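Long-range contacts in AxyAgu115A (Amphibacillus xylanus NBRC 15112, PDB 6NPS), which probably removes glucuronic acid side groups from arabinoglucuronoxylan, acting as an alpha-glucuronidase of glycoside hydrolase family 115: residues I796-F801 and F939-I944; E861-L866 and K943-P948. The protein carries 3 engineered substitutions. One frame throughout, in Å; residues are numbered along the deposited sequence.

Interaction 1 of 2, residues I796-F801 and F939-I944; sequences IEAEHF and FALEKI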
ATOM      1  N   ILE A 796      17.694 -15.557  21.173  1.00 35.42           N
ATOM      2  CA  ILE A 796      18.995 -16.115  21.532  1.00 39.82           C
ATOM      3  C   ILE A 796      19.825 -16.215  20.264  1.00 38.46           C
ATOM      4  O   ILE A 796      19.411 -16.887  19.320  1.00 36.43           O
ATOM      5  CB  ILE A 796      18.851 -17.516  22.150  1.00 38.50           C
ATOM      6  CG1 ILE A 796      18.040 -17.466  23.446  1.00 37.85           C
ATOM      7  CG2 ILE A 796      20.225 -18.132  22.385  1.00 38.61           C
ATOM      8  CD1 ILE A 796      17.616 -18.831  23.937  1.00 39.52           C
ATOM      9  N   GLU A 797      20.985 -15.563  20.223  1.00 39.59           N
ATOM     10  CA  GLU A 797      21.903 -15.917  19.146  1.00 37.93           C
ATOM     11  C   GLU A 797      22.472 -17.299  19.455  1.00 36.40           C
ATOM     12  O   GLU A 797      22.795 -17.616  20.606  1.00 37.80           O
ATOM     13  CB  GLU A 797      23.007 -14.880  18.958  1.00 39.86           C
ATOM     14  CG  GLU A 797      22.501 -13.445  18.919  1.00 51.65           C
ATOM     15  CD  GLU A 797      22.170 -12.893  17.522  1.00 64.13           C
ATOM     16  OE1 GLU A 797      21.887 -13.654  16.566  1.00 66.28           O
ATOM     17  OE2 GLU A 797      22.194 -11.649  17.392  1.00 71.41           O
ATOM     18  N   ALA A 798      22.520 -18.147  18.426  1.00 32.38           N
ATOM     19  CA  ALA A 798      22.771 -19.565  18.633  1.00 33.71           C
ATOM     20  C   ALA A 798      24.127 -19.809  19.286  1.00 30.88           C
ATOM     21  O   ALA A 798      24.323 -20.825  19.959  1.00 34.71           O
ATOM     22  CB  ALA A 798      22.653 -20.297  17.272  1.00 34.21           C
ATOM     23  N   GLU A 799      25.076 -18.902  19.089  1.00 30.86           N
ATOM     24  CA  GLU A 799      26.385 -19.041  19.714  1.00 39.11           C
ATOM     25  C   GLU A 799      26.342 -18.903  21.243  1.00 37.40           C
ATOM     26  O   GLU A 799      27.273 -19.360  21.917  1.00 35.06           O
ATOM     27  CB  GLU A 799      27.318 -18.015  19.069  1.00 47.89           C
ATOM     28  CG  GLU A 799      28.305 -17.365  19.952  1.00 59.91           C
ATOM     29  CD  GLU A 799      28.974 -16.160  19.319  1.00 64.30           C
ATOM     30  OE1 GLU A 799      29.061 -16.081  18.072  1.00 53.77           O
ATOM     31  OE2 GLU A 799      29.462 -15.308  20.097  1.00 76.47           O
ATOM     32  N   HIS A 800      25.261 -18.369  21.810  1.00 33.07           N
ATOM     33  CA  HIS A 800      25.184 -18.161  23.273  1.00 38.01           C
ATOM     34  C   HIS A 800      24.542 -19.333  24.023  1.00 39.35           C
ATOM     35  O   HIS A 800      23.719 -19.161  24.931  1.00 38.07           O
ATOM     36  CB  HIS A 800      24.463 -16.846  23.562  1.00 35.95           C
ATOM     37  CG  HIS A 800      25.244 -15.661  23.106  1.00 38.31           C
ATOM     38  ND1 HIS A 800      24.670 -14.556  22.520  1.00 40.51           N
ATOM     39  CD2 HIS A 800      26.580 -15.436  23.102  1.00 40.71           C
ATOM     40  CE1 HIS A 800      25.614 -13.697  22.178  1.00 40.97           C
ATOM     41  NE2 HIS A 800      26.782 -14.207  22.521  1.00 42.59           N
ATOM     42  N   PHE A 801      24.973 -20.551  23.695  1.00 36.69           N
ATOM     43  CA  PHE A 801      24.603 -21.704  24.492  1.00 34.18           C
ATOM     44  C   PHE A 801      25.369 -21.709  25.805  1.00 40.54           C
ATOM     45  O   PHE A 801      26.484 -21.190  25.905  1.00 41.20           O
ATOM     46  CB  PHE A 801      24.878 -22.995  23.740  1.00 38.43           C
ATOM     47  CG  PHE A 801      26.234 -23.063  23.139  1.00 35.75           C
ATOM     48  CD1 PHE A 801      26.421 -22.733  21.813  1.00 41.33           C
ATOM     49  CD2 PHE A 801      27.318 -23.478  23.887  1.00 38.54           C
ATOM     50  CE1 PHE A 801      27.672 -22.813  21.228  1.00 39.86           C
ATOM     51  CE2 PHE A 801      28.584 -23.549  23.312  1.00 41.70           C
ATOM     52  CZ  PHE A 801      28.748 -23.225  21.959  1.00 33.96           C
ATOM     53  N   PHE A 939      22.412 -28.649   8.812  1.00 41.38           N
ATOM     54  CA  PHE A 939      21.721 -27.898   9.862  1.00 40.34           C
ATOM     55  C   PHE A 939      22.657 -26.819  10.393  1.00 40.64           C
ATOM     56  O   PHE A 939      23.644 -27.124  11.069  1.00 38.96           O
ATOM     57  CB  PHE A 939      21.261 -28.861  10.957  1.00 36.84           C
ATOM     58  CG  PHE A 939      20.559 -28.194  12.121  1.00 39.56           C
ATOM     59  CD1 PHE A 939      19.232 -27.808  12.026  1.00 45.07           C
ATOM     60  CD2 PHE A 939      21.230 -27.968  13.314  1.00 39.53           C
ATOM     61  CE1 PHE A 939      18.582 -27.183  13.112  1.00 42.09           C
ATOM     62  CE2 PHE A 939      20.595 -27.350  14.407  1.00 42.08           C
ATOM     63  CZ  PHE A 939      19.267 -26.970  14.307  1.00 40.52           C
ATOM     64  N   ALA A 940      22.379 -25.554  10.056  1.00 37.26           N
ATOM     65  CA  ALA A 940      23.186 -24.428  10.517  1.00 35.88           C
ATOM     66  C   ALA A 940      22.247 -23.422  11.180  1.00 39.89           C
ATOM     67  O   ALA A 940      21.381 -22.833  10.513  1.00 37.23           O
ATOM     68  CB  ALA A 940      23.967 -23.790   9.378  1.00 34.17           C
ATOM     69  N   LEU A 941      22.403 -23.245  12.490  1.00 32.51           N
ATOM     70  CA  LEU A 941      21.414 -22.554  13.299  1.00 33.05           C
ATOM     71  C   LEU A 941      21.962 -21.190  13.679  1.00 31.78           C
ATOM     72  O   LEU A 941      23.059 -21.098  14.254  1.00 33.26           O
ATOM     73  CB  LEU A 941      21.092 -23.372  14.551  1.00 32.06           C
ATOM     74  CG  LEU A 941      20.153 -22.750  15.578  1.00 32.97           C
ATOM     75  CD1 LEU A 941      18.698 -22.619  15.090  1.00 32.08           C
ATOM     76  CD2 LEU A 941      20.177 -23.653  16.813  1.00 32.48           C
ATOM     77  N   GLU A 942      21.191 -20.143  13.397  1.00 34.70           N
ATOM     78  CA  GLU A 942      21.610 -18.766  13.627  1.00 32.88           C
ATOM     79  C   GLU A 942      20.961 -18.140  14.852  1.00 34.44           C
ATOM     80  O   GLU A 942      21.636 -17.409  15.574  1.00 34.24           O
ATOM     81  CB  GLU A 942      21.303 -17.887  12.400  1.00 33.74           C
ATOM     82  CG  GLU A 942      22.131 -18.347  11.170  1.00 42.56           C
ATOM     83  CD  GLU A 942      21.822 -17.625   9.837  1.00 50.68           C
ATOM     84  OE1 GLU A 942      21.484 -16.411   9.834  1.00 46.01           O
ATOM     85  OE2 GLU A 942      21.958 -18.294   8.777  1.00 50.65           O
ATOM     86  N   LYS A 943      19.672 -18.384  15.086  1.00 30.89           N
ATOM     87  CA  LYS A 943      18.947 -17.693  16.148  1.00 36.08           C
ATOM     88  C   LYS A 943      17.800 -18.592  16.585  1.00 33.60           C
ATOM     89  O   LYS A 943      17.257 -19.359  15.785  1.00 32.44           O
ATOM     90  CB  LYS A 943      18.424 -16.306  15.668  1.00 32.80           C
ATOM     91  CG  LYS A 943      17.734 -15.461  16.781  1.00 41.61           C
ATOM     92  CD  LYS A 943      17.039 -14.213  16.215  1.00 41.67           C
ATOM     93  CE  LYS A 943      18.029 -13.205  15.752  1.00 39.72           C
ATOM     94  NZ  LYS A 943      17.314 -11.954  15.440  1.00 41.04           N
ATOM     95  N   ILE A 944      17.460 -18.509  17.871  1.00 28.17           N
ATOM     96  CA  ILE A 944      16.310 -19.196  18.448  1.00 32.23           C
ATOM     97  C   ILE A 944      15.424 -18.134  19.090  1.00 36.90           C
ATOM     98  O   ILE A 944      15.914 -17.296  19.856  1.00 34.38           O
ATOM     99  CB  ILE A 944      16.735 -20.220  19.515  1.00 33.97           C
ATOM    100  CG1 ILE A 944      17.831 -21.149  18.974  1.00 37.97           C
ATOM    101  CG2 ILE A 944      15.527 -20.967  20.037  1.00 36.55           C
ATOM    102  CD1 ILE A 944      18.579 -21.921  20.067  1.00 39.74           C
TER
HETATM  103  O   HOH W   1      23.348 -15.373  15.315  1.00 46.56           O
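Leu941 meets the first segment through its branch point, CG lying 3.9 Å from CB of Ala798, while its carbonyl oxygen presses closely on the same methyl. Ala798 comes just beyond the end of strand 794-797, inside the type I turn from Glu797 to His800. At Glu942 only the backbone faces the partner: the side chain starts off away from the first segment, and its OE1 is hydrogen-bonded to the backbone N of Lys825. The peptide N of Ala798 donates to Glu942 O over 3.1 Å, nearly straight but from 51° above the carbonyl plane. One water also joins the segments, 2.7 Å from Glu942 O and 2.6 Å from Glu797 OE1, an oxygen that has Thr826 OG1 as a further partner. Lys943 has CG anti to its backbone N (chi1 -176°), which sets that methylene 3.4 Å from Ile796 O. Farther out the lysine chain bends and passes the Glu797 side chain at a slant. Lys943 NZ stays 5.0 Å from Glu797 OE1, too far for a salt bridge, and bonds instead to the carbonyls of Leu958 and Pro960. Ile944 completes a regular antiparallel hydrogen-bonded pair with Ile796: Ile796 N donates to Ile944 O at 2.8 Å, and Ile944 N returns a bond to Ile796 O at 2.9 Å. Both isoleucines project to one face, where Tyr850 of strand 847-854 touches each of them. The contact illustrates how a strand pairing can outlast its ladder: after two bridges, an amide and a water still hold Glu942 O as the first segment turns off. The nearby opposite charges of Glu797 and Lys943 would probably favour their ionised forms even without direct contact.

Interaction 2 of 2, residues E861-L866 and K943-P948; sequences ELEFYL and KIVIYP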
ATOM      1  N   GLU A 861       6.047 -21.438  21.751  1.00 39.89           N
ATOM      2  CA  GLU A 861       6.554 -21.630  20.402  1.00 43.46           C
ATOM      3  C   GLU A 861       8.069 -21.502  20.429  1.00 43.10           C
ATOM      4  O   GLU A 861       8.610 -20.563  21.016  1.00 40.95           O
ATOM      5  CB  GLU A 861       5.954 -20.623  19.420  1.00 46.25           C
ATOM      6  CG  GLU A 861       4.470 -20.832  19.171  1.00 60.24           C
ATOM      7  CD  GLU A 861       4.166 -21.845  18.067  1.00 76.33           C
ATOM      8  OE1 GLU A 861       5.026 -22.704  17.766  1.00 80.15           O
ATOM      9  OE2 GLU A 861       3.051 -21.785  17.498  1.00 80.73           O
ATOM     10  N   LEU A 862       8.740 -22.463  19.806  1.00 38.98           N
ATOM     11  CA  LEU A 862      10.185 -22.480  19.660  1.00 42.02           C
ATOM     12  C   LEU A 862      10.467 -22.352  18.170  1.00 41.77           C
ATOM     13  O   LEU A 862      10.113 -23.234  17.389  1.00 39.52           O
ATOM     14  CB  LEU A 862      10.770 -23.765  20.251  1.00 43.43           C
ATOM     15  CG  LEU A 862      12.244 -24.073  20.034  1.00 46.01           C
ATOM     16  CD1 LEU A 862      13.094 -23.178  20.892  1.00 43.01           C
ATOM     17  CD2 LEU A 862      12.519 -25.545  20.386  1.00 47.87           C
ATOM     18  N   GLU A 863      11.067 -21.241  17.781  1.00 41.44           N
ATOM     19  CA  GLU A 863      11.301 -20.922  16.391  1.00 41.13           C
ATOM     20  C   GLU A 863      12.801 -20.891  16.128  1.00 39.20           C
ATOM     21  O   GLU A 863      13.552 -20.234  16.856  1.00 37.80           O
ATOM     22  CB  GLU A 863      10.663 -19.581  16.050  1.00 44.68           C
ATOM     23  CG  GLU A 863      10.936 -19.103  14.625  1.00 51.74           C
ATOM     24  CD  GLU A 863      10.183 -17.823  14.284  1.00 63.74           C
ATOM     25  OE1 GLU A 863      10.016 -16.959  15.181  1.00 67.71           O
ATOM     26  OE2 GLU A 863       9.737 -17.692  13.121  1.00 70.30           O
ATOM     27  N   PHE A 864      13.231 -21.614  15.112  1.00 36.36           N
ATOM     28  CA  PHE A 864      14.619 -21.606  14.687  1.00 32.75           C
ATOM     29  C   PHE A 864      14.757 -20.710  13.472  1.00 36.44           C
ATOM     30  O   PHE A 864      13.929 -20.754  12.555  1.00 36.41           O
ATOM     31  CB  PHE A 864      15.096 -23.008  14.311  1.00 34.93           C
ATOM     32  CG  PHE A 864      15.207 -23.945  15.443  1.00 38.96           C
ATOM     33  CD1 PHE A 864      15.234 -23.497  16.754  1.00 41.35           C
ATOM     34  CD2 PHE A 864      15.325 -25.314  15.198  1.00 45.72           C
ATOM     35  CE1 PHE A 864      15.339 -24.394  17.804  1.00 42.19           C
ATOM     36  CE2 PHE A 864      15.447 -26.219  16.246  1.00 41.40           C
ATOM     37  CZ  PHE A 864      15.445 -25.758  17.547  1.00 42.03           C
ATOM     38  N   TYR A 865      15.834 -19.957  13.434  1.00 32.04           N
ATOM     39  CA  TYR A 865      16.274 -19.278  12.224  1.00 30.08           C
ATOM     40  C   TYR A 865      17.466 -20.070  11.685  1.00 33.16           C
ATOM     41  O   TYR A 865      18.482 -20.197  12.370  1.00 34.16           O
ATOM     42  CB  TYR A 865      16.679 -17.835  12.526  1.00 31.43           C
ATOM     43  CG  TYR A 865      15.503 -16.900  12.789  1.00 36.45           C
ATOM     44  CD1 TYR A 865      14.667 -17.085  13.890  1.00 42.85           C
ATOM     45  CD2 TYR A 865      15.249 -15.821  11.941  1.00 39.20           C
ATOM     46  CE1 TYR A 865      13.592 -16.203  14.150  1.00 38.42           C
ATOM     47  CE2 TYR A 865      14.196 -14.954  12.177  1.00 42.38           C
ATOM     48  CZ  TYR A 865      13.376 -15.142  13.288  1.00 44.12           C
ATOM     49  OH  TYR A 865      12.320 -14.288  13.512  1.00 48.90           O
ATOM     50  N   LEU A 866      17.338 -20.603  10.470  1.00 29.08           N
ATOM     51  CA  LEU A 866      18.339 -21.504   9.899  1.00 36.66           C
ATOM     52  C   LEU A 866      18.840 -20.997   8.558  1.00 33.70           C
ATOM     53  O   LEU A 866      18.084 -20.417   7.772  1.00 32.43           O
ATOM     54  CB  LEU A 866      17.776 -22.918   9.679  1.00 40.18           C
ATOM     55  CG  LEU A 866      17.113 -23.586  10.865  1.00 50.75           C
ATOM     56  CD1 LEU A 866      16.329 -24.796  10.403  1.00 52.47           C
ATOM     57  CD2 LEU A 866      18.191 -23.983  11.893  1.00 54.35           C
ATOM     58  N   LYS A 943      19.672 -18.384  15.086  1.00 30.89           N
ATOM     59  CA  LYS A 943      18.947 -17.693  16.148  1.00 36.08           C
ATOM     60  C   LYS A 943      17.800 -18.592  16.585  1.00 33.60           C
ATOM     61  O   LYS A 943      17.257 -19.359  15.785  1.00 32.44           O
ATOM     62  CB  LYS A 943      18.424 -16.306  15.668  1.00 32.80           C
ATOM     63  CG  LYS A 943      17.734 -15.461  16.781  1.00 41.61           C
ATOM     64  CD  LYS A 943      17.039 -14.213  16.215  1.00 41.67           C
ATOM     65  CE  LYS A 943      18.029 -13.205  15.752  1.00 39.72           C
ATOM     66  NZ  LYS A 943      17.314 -11.954  15.440  1.00 41.04           N
ATOM     67  N   ILE A 944      17.460 -18.509  17.871  1.00 28.17           N
ATOM     68  CA  ILE A 944      16.310 -19.196  18.448  1.00 32.23           C
ATOM     69  C   ILE A 944      15.424 -18.134  19.090  1.00 36.90           C
ATOM     70  O   ILE A 944      15.914 -17.296  19.856  1.00 34.38           O
ATOM     71  CB  ILE A 944      16.735 -20.220  19.515  1.00 33.97           C
ATOM     72  CG1 ILE A 944      17.831 -21.149  18.974  1.00 37.97           C
ATOM     73  CG2 ILE A 944      15.527 -20.967  20.037  1.00 36.55           C
ATOM     74  CD1 ILE A 944      18.579 -21.921  20.067  1.00 39.74           C
ATOM     75  N   VAL A 945      14.121 -18.208  18.843  1.00 34.18           N
ATOM     76  CA  VAL A 945      13.160 -17.306  19.468  1.00 37.38           C
ATOM     77  C   VAL A 945      12.112 -18.146  20.182  1.00 37.12           C
ATOM     78  O   VAL A 945      11.618 -19.122  19.613  1.00 36.91           O
ATOM     79  CB  VAL A 945      12.513 -16.384  18.422  1.00 37.51           C
ATOM     80  CG1 VAL A 945      11.505 -15.470  19.100  1.00 36.39           C
ATOM     81  CG2 VAL A 945      13.604 -15.583  17.697  1.00 36.69           C
ATOM     82  N   ILE A 946      11.765 -17.766  21.424  1.00 34.88           N
ATOM     83  CA  ILE A 946      10.796 -18.493  22.236  1.00 35.73           C
ATOM     84  C   ILE A 946       9.746 -17.506  22.746  1.00 39.87           C
ATOM     85  O   ILE A 946      10.092 -16.444  23.277  1.00 39.42           O
ATOM     86  CB  ILE A 946      11.483 -19.220  23.420  1.00 40.87           C
ATOM     87  CG1 ILE A 946      12.621 -20.152  22.929  1.00 40.53           C
ATOM     88  CG2 ILE A 946      10.460 -19.985  24.269  1.00 40.37           C
ATOM     89  CD1 ILE A 946      13.583 -20.652  24.091  1.00 41.30           C
ATOM     90  N   TYR A 947       8.473 -17.861  22.616  1.00 40.90           N
ATOM     91  CA  TYR A 947       7.406 -16.943  22.994  1.00 41.82           C
ATOM     92  C   TYR A 947       6.164 -17.762  23.281  1.00 41.71           C
ATOM     93  O   TYR A 947       6.055 -18.899  22.821  1.00 42.33           O
ATOM     94  CB  TYR A 947       7.134 -15.894  21.903  1.00 40.12           C
ATOM     95  CG  TYR A 947       6.912 -16.437  20.510  1.00 48.19           C
ATOM     96  CD1 TYR A 947       7.982 -16.652  19.650  1.00 45.11           C
ATOM     97  CD2 TYR A 947       5.631 -16.730  20.047  1.00 49.29           C
ATOM     98  CE1 TYR A 947       7.787 -17.134  18.359  1.00 48.33           C
ATOM     99  CE2 TYR A 947       5.431 -17.225  18.754  1.00 47.20           C
ATOM    100  CZ  TYR A 947       6.510 -17.411  17.921  1.00 50.17           C
ATOM    101  OH  TYR A 947       6.332 -17.901  16.651  1.00 53.88           O
ATOM    102  N   PRO A 948       5.242 -17.249  24.096  1.00 46.49           N
ATOM    103  CA  PRO A 948       4.104 -18.086  24.500  1.00 44.08           C
ATOM    104  C   PRO A 948       3.213 -18.409  23.305  1.00 45.36           C
ATOM    105  O   PRO A 948       3.155 -17.670  22.315  1.00 44.97           O
ATOM    106  CB  PRO A 948       3.374 -17.244  25.567  1.00 48.98           C
ATOM    107  CG  PRO A 948       4.132 -15.941  25.708  1.00 48.78           C
ATOM    108  CD  PRO A 948       5.404 -16.027  24.914  1.00 45.64           C
TER
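Strands 861-866 and 943-948 run antiparallel, 4.8 Å apart at closest approach and at 162°, with paired bonds at Glu861-Tyr947, nearly straight ones at Glu863-Val945, and at the far end a strong bond from Tyr865 N to Lys943 O whose return is weak. Tyr947 takes the crowded first torsion (chi1 51°), which swings its ring across the neighbouring strand. Glu861 CB sits over one face in a CH-pi contact, 3.8 Å from the ring centroid, while the Glu861 carboxylate turns off to a salt bridge with Lys920. Glu863 OE1 approaches the ring edge instead, 3.9 Å from CE1 of Tyr947. Replacing this tyrosine by alanine would probably uncover Glu861 CB and leave the Glu863 carboxylate without its aromatic neighbour. Farther along, Lys943 CD stands over one face of the Tyr865 ring, the closer approach being between the two CB atoms, and Tyr865 CE1 comes 3.6 Å from Val945 CG2. On the opposite face of the sheet Leu862 lies alongside Ile944 and Ile946, its CD1 touching both, tight at 3.4 Å against Ile944 CG2, a methyl that also meets the edge of the Phe864 ring. The chemistry is thus two-sided: hydrocarbon toward Leu930 and Ile932, aromatic rings among charged side chains on the reverse.

In the fold
Interactions 1 and 2 lie about 10 Å apart, centre to centre, on the same strand, 940-948, and share Lys943 and Ile944. Along the chain, strand 794-797 comes first and 858-866 later, and 940-948 arrives last to lie between them, so residues distant in sequence become neighbours. Where the two contacts meet there is a classic beta bulge: Glu942 and Lys943 both face Tyr865, and Glu942 N probably bonds to Tyr865 O (2.9 Å). Each edge of the late strand is thereby used within the family's C-terminal domain, an arrangement consistent with the beta-sandwich of galactose-binding-like domains.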